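Aminofutalosine deaminase (Helicobacter pylori, PDB 7LKK) deaminates aminofutalosine in the menaquinone pathway and, using a bound metal ion, probably also converts adenosine to inosine. Local coordinates at residues 88-93 against 108-113; 120-125 against 144-149; 199-204 against 263-268; 210-215 against 267-272. All blocks are in the same frame, centred on the assembly; numbering follows the deposited sequence. Where two conformers were deposited one is given.

Interaction 1: residues 88-93 against 108-113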
loop_
_atom_site.group_PDB
_atom_site.type_symbol
_atom_site.label_atom_id
_atom_site.label_comp_id
_atom_site.label_asym_id
_atom_site.label_seq_id
_atom_site.Cartn_x
_atom_site.Cartn_y
_atom_site.Cartn_z
ATOM N N LYS A 88 3.496 2.059 17.818
ATOM C CA LYS A 88 2.615 1.240 16.987
ATOM C C LYS A 88 1.214 1.835 16.975
ATOM O O LYS A 88 0.763 2.305 15.928
ATOM C CB LYS A 88 2.604 -0.210 17.473
ATOM C CG LYS A 88 3.981 -0.841 17.588
ATOM C CD LYS A 88 4.237 -1.817 16.453
ATOM C CE LYS A 88 5.533 -2.579 16.668
ATOM N NZ LYS A 88 6.679 -1.661 16.900
ATOM N N ALA A 89 0.514 1.853 18.112
ATOM C CA ALA A 89 -0.839 2.392 18.191
ATOM C C ALA A 89 -0.970 3.426 19.305
ATOM O O ALA A 89 -2.064 3.639 19.834
ATOM C CB ALA A 89 -1.860 1.273 18.384
ATOM N N SER A 90 0.134 4.076 19.681
ATOM C CA SER A 90 0.068 5.088 20.731
ATOM C C SER A 90 -0.625 6.363 20.268
ATOM O O SER A 90 -1.136 7.114 21.107
ATOM C CB SER A 90 1.473 5.422 21.241
ATOM O OG SER A 90 2.097 4.287 21.816
ATOM N N PHE A 91 -0.664 6.621 18.962
ATOM C CA PHE A 91 -1.204 7.858 18.419
ATOM C C PHE A 91 -2.443 7.571 17.582
ATOM O O PHE A 91 -2.548 6.525 16.934
ATOM C CB PHE A 91 -0.158 8.595 17.565
ATOM C CG PHE A 91 1.147 8.846 18.273
ATOM C CD1 PHE A 91 1.176 9.150 19.625
ATOM C CD2 PHE A 91 2.347 8.787 17.582
ATOM C CE1 PHE A 91 2.378 9.382 20.275
ATOM C CE2 PHE A 91 3.551 9.020 18.227
ATOM C CZ PHE A 91 3.564 9.317 19.575
ATOM N N ASP A 92 -3.391 8.504 17.615
ATOM C CA ASP A 92 -4.626 8.370 16.856
ATOM C C ASP A 92 -4.406 8.730 15.390
ATOM O O ASP A 92 -3.613 9.613 15.056
ATOM C CB ASP A 92 -5.719 9.265 17.438
ATOM C CG ASP A 92 -6.166 8.826 18.820
ATOM O OD1 ASP A 92 -5.833 7.695 19.235
ATOM O OD2 ASP A 92 -6.857 9.619 19.492
ATOM N N TYR A 93 -5.126 8.036 14.515
ATOM C CA TYR A 93 -5.108 8.308 13.086
ATOM C C TYR A 93 -6.517 8.643 12.611
ATOM O O TYR A 93 -7.504 8.405 13.311
ATOM C CB TYR A 93 -4.548 7.114 12.298
ATOM C CG TYR A 93 -3.102 6.803 12.618
ATOM C CD1 TYR A 93 -2.150 7.814 12.671
ATOM C CD2 TYR A 93 -2.691 5.503 12.876
ATOM C CE1 TYR A 93 -0.826 7.538 12.967
ATOM C CE2 TYR A 93 -1.370 5.215 13.170
ATOM C CZ TYR A 93 -0.443 6.237 13.213
ATOM O OH TYR A 93 0.871 5.956 13.506
ATOM N N GLY A 108 5.522 12.201 25.894
ATOM C CA GLY A 108 6.866 11.693 25.725
ATOM C C GLY A 108 7.097 10.281 26.218
ATOM O O GLY A 108 8.243 9.812 26.178
ATOM N N ALA A 109 6.056 9.590 26.688
ATOM C CA ALA A 109 6.231 8.236 27.206
ATOM C C ALA A 109 6.750 7.279 26.140
ATOM O O ALA A 109 7.528 6.369 26.451
ATOM C CB ALA A 109 4.911 7.722 27.780
ATOM N N ILE A 110 6.341 7.466 24.882
ATOM C CA ILE A 110 6.773 6.564 23.821
ATOM C C ILE A 110 8.254 6.733 23.511
ATOM O O ILE A 110 8.869 5.836 22.924
ATOM C CB ILE A 110 5.911 6.779 22.560
ATOM C CG1 ILE A 110 6.018 5.581 21.610
ATOM C CG2 ILE A 110 6.299 8.068 21.850
ATOM C CD1 ILE A 110 5.449 4.299 22.175
ATOM N N LEU A 111 8.850 7.862 23.903
ATOM C CA LEU A 111 10.258 8.113 23.629
ATOM C C LEU A 111 11.191 7.370 24.576
ATOM O O LEU A 111 12.387 7.260 24.284
ATOM C CB LEU A 111 10.543 9.612 23.704
ATOM C CG LEU A 111 10.017 10.438 22.530
ATOM C CD1 LEU A 111 9.586 11.818 22.998
ATOM C CD2 LEU A 111 11.070 10.543 21.445
ATOM N N GLU A 112 10.681 6.858 25.693
ATOM C CA GLU A 112 11.528 6.205 26.678
ATOM C C GLU A 112 11.819 4.768 26.261
ATOM O O GLU A 112 10.993 4.106 25.626
ATOM C CB GLU A 112 10.865 6.228 28.058
ATOM N N ASN A 113 12.996 4.283 26.654
ATOM C CA ASN A 113 13.518 2.988 26.216
ATOM C C ASN A 113 13.466 2.885 24.687
ATOM O O ASN A 113 12.689 2.134 24.095
ATOM C CB ASN A 113 12.750 1.847 26.891
ATOM C CG ASN A 113 13.521 0.540 26.891
ATOM O OD1 ASN A 113 14.651 0.470 26.410
ATOM N ND2 ASN A 113 12.913 -0.503 27.443
#
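I110 sends its two branches to two different partners on the 88-93 loop. Its CG2 methyl lies 3.8 Å from F91 CZ, oblique to the ring. The other branch runs CG1 to CD1 toward S90, and CD1 stops 3.4 Å from the hydroxyl OG. The split follows from the first torsion of I110: CG1 is anti to the backbone N (chi1 -162°), and CG2 sits between that N and the carbonyl carbon. The F91 end is the tight part of the contact. Its ring is buried, packed also on F84, S331 and V103, and the bound methylthio-coformycin lies about 7 Å from the side chain. The S90 end is the looser, more open one: S90 and I110 both keep some access to solvent, and no hydrogen bond joins the two segments. The 88-93 loop also meets the second subunit, where Q400 of that chain donates to Y93 O. The two segments flank helix 96-106: 88-93 precedes it after strand 69-80, the short 3-10 turn 109-111 follows it, and helix 115-127 comes next.

Interaction 2: residues 120-125 against 144-149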
loop_
_atom_site.group_PDB
_atom_site.type_symbol
_atom_site.label_atom_id
_atom_site.label_comp_id
_atom_site.label_asym_id
_atom_site.label_seq_id
_atom_site.Cartn_x
_atom_site.Cartn_y
_atom_site.Cartn_z
ATOM N N ASN A 120 16.390 -1.391 15.250
ATOM C CA ASN A 120 15.507 -2.055 14.293
ATOM C C ASN A 120 15.138 -1.129 13.140
ATOM O O ASN A 120 15.075 -1.562 11.983
ATOM C CB ASN A 120 14.245 -2.548 15.000
ATOM C CG ASN A 120 14.507 -3.739 15.896
ATOM O OD1 ASN A 120 15.502 -4.445 15.737
ATOM N ND2 ASN A 120 13.611 -3.967 16.849
ATOM N N ALA A 121 14.901 0.155 13.437
ATOM C CA ALA A 121 14.582 1.118 12.388
ATOM C C ALA A 121 15.761 1.300 11.445
ATOM O O ALA A 121 15.588 1.384 10.224
ATOM C CB ALA A 121 14.191 2.459 13.009
ATOM N N ILE A 122 16.968 1.365 12.002
ATOM C CA ILE A 122 18.157 1.514 11.177
ATOM C C ILE A 122 18.277 0.313 10.273
ATOM O O ILE A 122 18.670 0.412 9.095
ATOM C CB ILE A 122 19.411 1.645 12.063
ATOM C CG1 ILE A 122 19.508 3.043 12.643
ATOM C CG2 ILE A 122 20.684 1.262 11.287
ATOM C CD1 ILE A 122 20.489 3.153 13.766
ATOM N N MET A 123 17.992 -0.865 10.830
ATOM C CA MET A 123 18.325 -2.006 10.018
ATOM C C MET A 123 17.296 -2.168 8.903
ATOM O O MET A 123 17.620 -2.686 7.829
ATOM C CB MET A 123 18.441 -3.284 10.851
ATOM C CG MET A 123 19.907 -3.780 11.007
ATOM S SD MET A 123 19.853 -5.524 11.589
ATOM C CE MET A 123 19.137 -5.613 13.219
ATOM N N ALA A 124 16.050 -1.778 9.183
ATOM C CA ALA A 124 14.982 -1.720 8.180
ATOM C C ALA A 124 15.343 -0.797 7.013
ATOM O O ALA A 124 14.986 -1.073 5.858
ATOM C CB ALA A 124 13.673 -1.220 8.813
ATOM N N GLN A 125 16.014 0.325 7.296
ATOM C CA GLN A 125 16.516 1.195 6.229
ATOM C C GLN A 125 17.515 0.452 5.347
ATOM O O GLN A 125 17.347 0.356 4.124
ATOM C CB GLN A 125 17.169 2.444 6.835
ATOM C CG GLN A 125 16.241 3.277 7.702
ATOM C CD GLN A 125 15.127 3.912 6.899
ATOM O OE1 GLN A 125 15.319 4.951 6.262
ATOM N NE2 GLN A 125 13.955 3.297 6.927
ATOM N N ASN A 144 23.826 8.545 18.381
ATOM C CA ASN A 144 24.889 7.587 18.684
ATOM C C ASN A 144 24.776 6.338 17.818
ATOM O O ASN A 144 25.761 5.889 17.221
ATOM C CB ASN A 144 24.857 7.222 20.167
ATOM C CG ASN A 144 25.477 8.294 21.042
ATOM O OD1 ASN A 144 26.169 9.188 20.552
ATOM N ND2 ASN A 144 25.228 8.215 22.345
ATOM N N LEU A 145 23.577 5.757 17.744
ATOM C CA LEU A 145 23.388 4.559 16.933
ATOM C C LEU A 145 23.610 4.853 15.454
ATOM O O LEU A 145 24.181 4.031 14.729
ATOM C CB LEU A 145 21.991 3.987 17.171
ATOM C CG LEU A 145 21.776 3.376 18.557
ATOM C CD1 LEU A 145 20.326 2.967 18.752
ATOM C CD2 LEU A 145 22.704 2.188 18.760
ATOM N N LEU A 146 23.165 6.022 14.991
ATOM C CA LEU A 146 23.399 6.420 13.605
ATOM C C LEU A 146 24.888 6.476 13.282
ATOM O O LEU A 146 25.321 6.009 12.222
ATOM C CB LEU A 146 22.744 7.775 13.329
ATOM C CG LEU A 146 21.245 7.788 13.029
ATOM C CD1 LEU A 146 20.766 9.210 12.779
ATOM C CD2 LEU A 146 20.926 6.895 11.839
ATOM N N LYS A 147 25.688 7.068 14.177
ATOM C CA LYS A 147 27.114 7.227 13.898
ATOM C C LYS A 147 27.826 5.890 13.717
ATOM O O LYS A 147 28.647 5.744 12.802
ATOM C CB LYS A 147 27.775 8.036 15.015
ATOM C CG LYS A 147 27.478 9.525 14.958
ATOM C CD LYS A 147 28.542 10.335 15.685
ATOM C CE LYS A 147 29.919 10.081 15.095
ATOM N NZ LYS A 147 30.912 11.102 15.528
ATOM N N GLU A 148 27.536 4.899 14.561
ATOM C CA GLU A 148 28.174 3.599 14.381
ATOM C C GLU A 148 27.425 2.701 13.404
ATOM O O GLU A 148 27.766 1.521 13.279
ATOM C CB GLU A 148 28.400 2.880 15.716
ATOM C CG GLU A 148 27.421 3.128 16.830
ATOM C CD GLU A 148 27.791 2.319 18.063
ATOM O OE1 GLU A 148 27.638 1.079 18.030
ATOM O OE2 GLU A 148 28.268 2.919 19.049
ATOM N N SER A 149 26.411 3.223 12.729
ATOM C CA SER A 149 25.838 2.528 11.589
ATOM C C SER A 149 26.572 2.941 10.322
ATOM O O SER A 149 27.224 3.986 10.281
ATOM C CB SER A 149 24.350 2.853 11.468
ATOM O OG SER A 149 24.151 4.099 10.823
#
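Two helices on the outside of the amidohydrolase TIM barrel meet here, where I122 of helix 115-127 pushes its side chain in among L145 and L146 of helix 143-147 and S149 just beyond it. The chain runs from one helix to the other through strand 130-137, and L146 packs on A135 of that strand. All of the grip on the first helix comes from I122. Its CD1 lies over the backbone of the second helix, 3.8 Å from L145 CB and 4.1 Å from L146 N. Midway along the same branch, CG1 faces the CD2 methyl of L146 at 4.2 Å. The first torsion, with CG1 beside the backbone N (chi1 -77°) and CG2 anti to it, sends CG1 and CD1 to L145 and L146 and CG2 to S149. The contact is buried and made by carbon atoms of I122, with no hydrogen bond between the segments. L145 also leans on I118 and Q119, which extends the seam back along helix 115-127. Past the helix end, S149 N bonds to L146 O at 3.0 Å, and S149 CB lies 4.0 Å from I122 CG2.

Interaction 3: residues 199-204 against 263-268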
loop_
_atom_site.group_PDB
_atom_site.type_symbol
_atom_site.label_atom_id
_atom_site.label_comp_id
_atom_site.label_asym_id
_atom_site.label_seq_id
_atom_site.Cartn_x
_atom_site.Cartn_y
_atom_site.Cartn_z
ATOM N N VAL A 199 6.331 27.137 16.147
ATOM C CA VAL A 199 7.561 27.901 16.333
ATOM C C VAL A 199 7.245 29.383 16.195
ATOM O O VAL A 199 6.777 29.826 15.139
ATOM C CB VAL A 199 8.661 27.492 15.340
ATOM C CG1 VAL A 199 9.887 28.366 15.536
ATOM C CG2 VAL A 199 9.022 26.028 15.523
ATOM N N GLN A 200 7.491 30.143 17.261
ATOM C CA GLN A 200 7.325 31.588 17.216
ATOM C C GLN A 200 8.288 32.195 16.197
ATOM O O GLN A 200 9.382 31.677 15.960
ATOM C CB GLN A 200 7.551 32.182 18.609
ATOM C CG GLN A 200 7.160 33.643 18.749
ATOM C CD GLN A 200 8.316 34.573 18.457
ATOM O OE1 GLN A 200 9.479 34.189 18.580
ATOM N NE2 GLN A 200 8.005 35.800 18.055
ATOM N N LYS A 201 7.861 33.303 15.584
ATOM C CA LYS A 201 8.553 33.826 14.407
ATOM C C LYS A 201 10.003 34.186 14.714
ATOM O O LYS A 201 10.919 33.804 13.977
ATOM C CB LYS A 201 7.804 35.041 13.857
ATOM C CG LYS A 201 8.412 35.620 12.583
ATOM C CD LYS A 201 7.469 36.618 11.929
ATOM C CE LYS A 201 7.905 36.949 10.506
ATOM N NZ LYS A 201 9.384 37.016 10.371
ATOM N N ASP A 202 10.234 34.932 15.796
ATOM C CA ASP A 202 11.596 35.363 16.091
ATOM C C ASP A 202 12.479 34.199 16.522
ATOM O O ASP A 202 13.697 34.237 16.316
ATOM C CB ASP A 202 11.572 36.457 17.156
ATOM C CG ASP A 202 10.836 37.694 16.685
ATOM O OD1 ASP A 202 11.437 38.494 15.937
ATOM O OD2 ASP A 202 9.649 37.848 17.038
ATOM N N MET A 203 11.887 33.150 17.096
ATOM C CA MET A 203 12.647 31.934 17.361
ATOM C C MET A 203 13.057 31.254 16.060
ATOM O O MET A 203 14.189 30.776 15.933
ATOM C CB MET A 203 11.829 30.982 18.234
ATOM C CG MET A 203 11.322 31.615 19.521
ATOM S SD MET A 203 12.560 31.573 20.828
ATOM C CE MET A 203 11.969 30.213 21.826
ATOM N N ALA A 204 12.151 31.210 15.080
ATOM C CA ALA A 204 12.482 30.609 13.792
ATOM C C ALA A 204 13.558 31.410 13.070
ATOM O O ALA A 204 14.491 30.832 12.501
ATOM C CB ALA A 204 11.229 30.492 12.924
ATOM N N ILE A 263 6.871 31.462 4.600
ATOM C CA ILE A 263 7.757 31.072 3.504
ATOM C C ILE A 263 8.916 32.052 3.370
ATOM O O ILE A 263 10.072 31.647 3.193
ATOM C CB ILE A 263 6.962 30.970 2.187
ATOM C CG1 ILE A 263 5.961 29.816 2.244
ATOM C CG2 ILE A 263 7.907 30.823 0.994
ATOM C CD1 ILE A 263 4.874 29.910 1.192
ATOM N N ASP A 264 8.628 33.353 3.459
ATOM C CA ASP A 264 9.647 34.367 3.207
ATOM C C ASP A 264 10.810 34.297 4.188
ATOM O O ASP A 264 11.906 34.760 3.856
ATOM C CB ASP A 264 9.021 35.762 3.240
ATOM C CG ASP A 264 8.083 36.006 2.074
ATOM O OD1 ASP A 264 7.979 35.122 1.195
ATOM O OD2 ASP A 264 7.445 37.080 2.039
ATOM N N MET A 265 10.601 33.728 5.381
ATOM C CA MET A 265 11.704 33.560 6.324
ATOM C C MET A 265 12.843 32.748 5.724
ATOM O O MET A 265 14.010 32.967 6.068
ATOM C CB MET A 265 11.215 32.879 7.602
ATOM C CG MET A 265 10.347 33.734 8.502
ATOM S SD MET A 265 10.183 32.972 10.128
ATOM C CE MET A 265 9.595 31.343 9.670
ATOM N N PHE A 266 12.527 31.797 4.846
ATOM C CA PHE A 266 13.512 30.903 4.257
ATOM C C PHE A 266 14.034 31.409 2.917
ATOM O O PHE A 266 14.618 30.628 2.157
ATOM C CB PHE A 266 12.914 29.502 4.102
ATOM C CG PHE A 266 12.420 28.910 5.394
ATOM C CD1 PHE A 266 13.250 28.118 6.169
ATOM C CD2 PHE A 266 11.130 29.154 5.835
ATOM C CE1 PHE A 266 12.803 27.578 7.360
ATOM C CE2 PHE A 266 10.676 28.617 7.027
ATOM C CZ PHE A 266 11.513 27.826 7.789
ATOM N N LYS A 267 13.835 32.691 2.621
ATOM C CA LYS A 267 14.297 33.270 1.365
ATOM C C LYS A 267 15.793 33.049 1.178
ATOM O O LYS A 267 16.587 33.283 2.094
ATOM C CB LYS A 267 13.971 34.765 1.332
ATOM C CG LYS A 267 14.524 35.502 0.127
ATOM C CD LYS A 267 13.810 36.827 -0.082
ATOM C CE LYS A 267 14.787 37.990 -0.091
ATOM N NZ LYS A 267 15.078 38.478 1.287
ATOM N N ASP A 268 16.167 32.596 -0.017
ATOM C CA ASP A 268 17.558 32.342 -0.394
ATOM C C ASP A 268 18.240 31.391 0.592
ATOM O O ASP A 268 19.272 31.698 1.191
ATOM C CB ASP A 268 18.338 33.655 -0.514
ATOM C CG ASP A 268 17.719 34.616 -1.510
ATOM O OD1 ASP A 268 17.438 35.771 -1.132
ATOM O OD2 ASP A 268 17.517 34.219 -2.676
#
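M265 lies against the first turn of helix 201-213, touching K201 and A204, in the outer helical layer of the amidohydrolase TIM barrel. It sits in the type I turn from D264 to K267, between helix 259-264 and strand 269-275.

The apolar contacts come first. The CE methyl of M265 rests 3.7 Å from A204 CB, with SD behind it at 3.9 Å from the same carbon. A bend at the last torsion of M265 (chi3 -54°) folds CE in against A204. L205, I208 and Y256 also touch M265, which is buried.

K201 adds a mixed contact. Its chain crosses M265 at a slant, with CG 4.0 Å from SD. Farther out it bends at its last torsion, leaving NZ 3.9 Å from M265 CG; the ammonium group therefore meets a methylene there, and no hydrogen bond or salt bridge joins the two segments.

No polar bond crosses between the segments; each has its own. Across the turn, K267 N bonds to D264 O, and the D264 carboxylate forms a salt bridge with R286 of helix 281-291. In 199-204, Q200 is the N-cap of helix 201-213: its OE1 accepts from M203 N at 3.0 Å, with the donor above the amide carbonyl plane, off the lone pairs. At the other end of that amide, NE2 donates to D202 OD2 at 2.8 Å, the oxygen lying close to the Q200 amide plane and met on its anti side.

Interaction 4: residues 210-215 against 267-272. With EDO (1,2-ethanediol), chain H.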
loop_
_atom_site.group_PDB
_atom_site.type_symbol
_atom_site.label_atom_id
_atom_site.label_comp_id
_atom_site.label_asym_id
_atom_site.label_seq_id
_atom_site.Cartn_x
_atom_site.Cartn_y
_atom_site.Cartn_z
ATOM N N LEU A 210 21.170 30.865 12.543
ATOM C CA LEU A 210 22.182 29.912 12.986
ATOM C C LEU A 210 22.561 28.948 11.869
ATOM O O LEU A 210 23.732 28.574 11.731
ATOM C CB LEU A 210 21.678 29.141 14.206
ATOM C CG LEU A 210 22.597 28.031 14.721
ATOM C CD1 LEU A 210 23.847 28.621 15.360
ATOM C CD2 LEU A 210 21.861 27.137 15.702
ATOM N N ALA A 211 21.582 28.538 11.059
ATOM C CA ALA A 211 21.875 27.672 9.923
ATOM C C ALA A 211 22.759 28.378 8.903
ATOM O O ALA A 211 23.691 27.777 8.357
ATOM C CB ALA A 211 20.574 27.202 9.277
ATOM N N LYS A 212 22.475 29.653 8.627
ATOM C CA LYS A 212 23.305 30.412 7.697
ATOM C C LYS A 212 24.721 30.578 8.231
ATOM O O LYS A 212 25.695 30.412 7.487
ATOM C CB LYS A 212 22.676 31.778 7.426
ATOM C CG LYS A 212 21.344 31.719 6.709
ATOM C CD LYS A 212 20.766 33.108 6.509
ATOM C CE LYS A 212 19.428 33.048 5.801
ATOM N NZ LYS A 212 18.865 34.401 5.544
ATOM N N ASP A 213 24.855 30.908 9.519
ATOM C CA ASP A 213 26.180 31.095 10.104
ATOM C C ASP A 213 26.994 29.810 10.082
ATOM O O ASP A 213 28.225 29.859 9.979
ATOM C CB ASP A 213 26.053 31.622 11.534
ATOM C CG ASP A 213 25.468 33.020 11.590
ATOM O OD1 ASP A 213 25.422 33.684 10.534
ATOM O OD2 ASP A 213 25.054 33.455 12.688
ATOM N N SER A 214 26.335 28.658 10.172
ATOM C CA SER A 214 27.013 27.369 10.186
ATOM C C SER A 214 26.923 26.645 8.849
ATOM O O SER A 214 27.367 25.497 8.750
ATOM C CB SER A 214 26.444 26.484 11.296
ATOM O OG SER A 214 25.076 26.199 11.064
ATOM N N GLN A 215 26.363 27.291 7.825
ATOM C CA GLN A 215 26.213 26.705 6.492
ATOM C C GLN A 215 25.481 25.365 6.560
ATOM O O GLN A 215 25.886 24.370 5.953
ATOM C CB GLN A 215 27.573 26.560 5.802
ATOM C CG GLN A 215 28.361 27.861 5.712
ATOM C CD GLN A 215 29.719 27.682 5.058
ATOM O OE1 GLN A 215 30.008 28.288 4.026
ATOM N NE2 GLN A 215 30.561 26.849 5.657
ATOM N N LYS A 267 13.835 32.691 2.621
ATOM C CA LYS A 267 14.297 33.270 1.365
ATOM C C LYS A 267 15.793 33.049 1.178
ATOM O O LYS A 267 16.587 33.283 2.094
ATOM C CB LYS A 267 13.971 34.765 1.332
ATOM C CG LYS A 267 14.524 35.502 0.127
ATOM C CD LYS A 267 13.810 36.827 -0.082
ATOM C CE LYS A 267 14.787 37.990 -0.091
ATOM N NZ LYS A 267 15.078 38.478 1.287
ATOM N N ASP A 268 16.167 32.596 -0.017
ATOM C CA ASP A 268 17.558 32.342 -0.394
ATOM C C ASP A 268 18.240 31.391 0.592
ATOM O O ASP A 268 19.272 31.698 1.191
ATOM C CB ASP A 268 18.338 33.655 -0.514
ATOM C CG ASP A 268 17.719 34.616 -1.510
ATOM O OD1 ASP A 268 17.438 35.771 -1.132
ATOM O OD2 ASP A 268 17.517 34.219 -2.676
ATOM N N THR A 269 17.641 30.210 0.743
ATOM C CA THR A 269 18.176 29.163 1.601
ATOM C C THR A 269 18.069 27.826 0.879
ATOM O O THR A 269 17.442 27.711 -0.175
ATOM C CB THR A 269 17.438 29.082 2.947
ATOM O OG1 THR A 269 16.033 28.918 2.714
ATOM C CG2 THR A 269 17.671 30.338 3.779
ATOM N N HIS A 270 18.707 26.811 1.461
ATOM C CA HIS A 270 18.536 25.415 1.055
ATOM C C HIS A 270 17.640 24.766 2.107
ATOM O O HIS A 270 18.113 24.293 3.141
ATOM C CB HIS A 270 19.891 24.719 0.940
ATOM C CG HIS A 270 19.812 23.287 0.507
ATOM N ND1 HIS A 270 20.553 22.788 -0.544
ATOM C CD2 HIS A 270 19.100 22.241 0.992
ATOM C CE1 HIS A 270 20.294 21.501 -0.693
ATOM N NE2 HIS A 270 19.412 21.145 0.224
ATOM N N THR A 271 16.334 24.738 1.839
ATOM C CA THR A 271 15.349 24.306 2.826
ATOM C C THR A 271 14.457 23.214 2.252
ATOM O O THR A 271 13.913 23.362 1.154
ATOM C CB THR A 271 14.485 25.483 3.298
ATOM O OG1 THR A 271 15.318 26.473 3.912
ATOM C CG2 THR A 271 13.449 25.014 4.310
ATOM N N LEU A 272 14.306 22.127 3.004
ATOM C CA LEU A 272 13.359 21.070 2.672
ATOM C C LEU A 272 11.988 21.421 3.237
ATOM O O LEU A 272 11.858 21.724 4.428
ATOM C CB LEU A 272 13.822 19.723 3.231
ATOM C CG LEU A 272 14.924 18.932 2.520
ATOM C CD1 LEU A 272 16.262 19.656 2.572
ATOM C CD2 LEU A 272 15.048 17.548 3.137
HETATM C C1 EDO H . 20.879 28.480 4.332
HETATM O O1 EDO H . 20.355 27.234 3.859
HETATM C C2 EDO H . 22.385 28.356 4.521
HETATM O O2 EDO H . 22.655 27.527 5.655
HETATM O O HOH W 1 16.346 33.787 4.648
HETATM O O HOH W 2 19.182 34.153 2.734
#
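K212 and T269 touch beside H270, whose imidazole packs against the ring of F295, with the planes about 30° apart, and bonds through NE2 to A371 O. At the end of the helix it is the L210 carbonyl whose two faces are used: S214 OG comes to L210 O at 2.8 Å from one side of its plane, and S214 N comes from the other.

The touch itself is aliphatic. The K212 chain, extended beyond CG, crosses T269 at about a right angle, with CE 3.8 Å from T269 CG2. Its ammonium group carries on to the backbone of K267 through water. Water 1 is 2.7 Å and water 2 is 2.8 Å from K212 NZ, and both are placed to bond to K267 O, though other acceptors compete for their protons; this is a doubled bridge with no direct bond.

In the amidohydrolase TIM barrel, this joins the C-terminal end of helix 201-213 to the start of strand 269-275, with strand 218-222 lying parallel beside it and bonded to H270 and L272. The helix closes in a Schellman motif, with Q215 at positive phi, S216 N reaching A211 O and a weak bond from Q215 N to K212 O.

A 1,2-ethanediol, probably from the crystallisation liquor, lies between the two segments. Its O1 takes the H270 N-H at 2.9 Å, nearly straight at 170°, and its C1 packs 3.7 Å from T269 CG2. The other hydroxyl, O2, lies 2.9 Å from A211 O.

From the N terminus, interaction 1 comes first and closes a loop around helix 96-106. Interaction 2 follows in series, spanning strand 130-137, with helix 115-127 leading out of the first contact and into the second; the two sites are about 20 Å apart between centres and do not touch. Interactions 3 and 4 close much longer loops that start on the same helix, 201-213, and end on the same stretch. Their loops cross: 199-204 opens first, and 263-268 runs into 267-272, overlapping at K267 and D268. Between them, one end of helix 201-213 is tied to the turn after helix 259-264 and the other to strand 269-275.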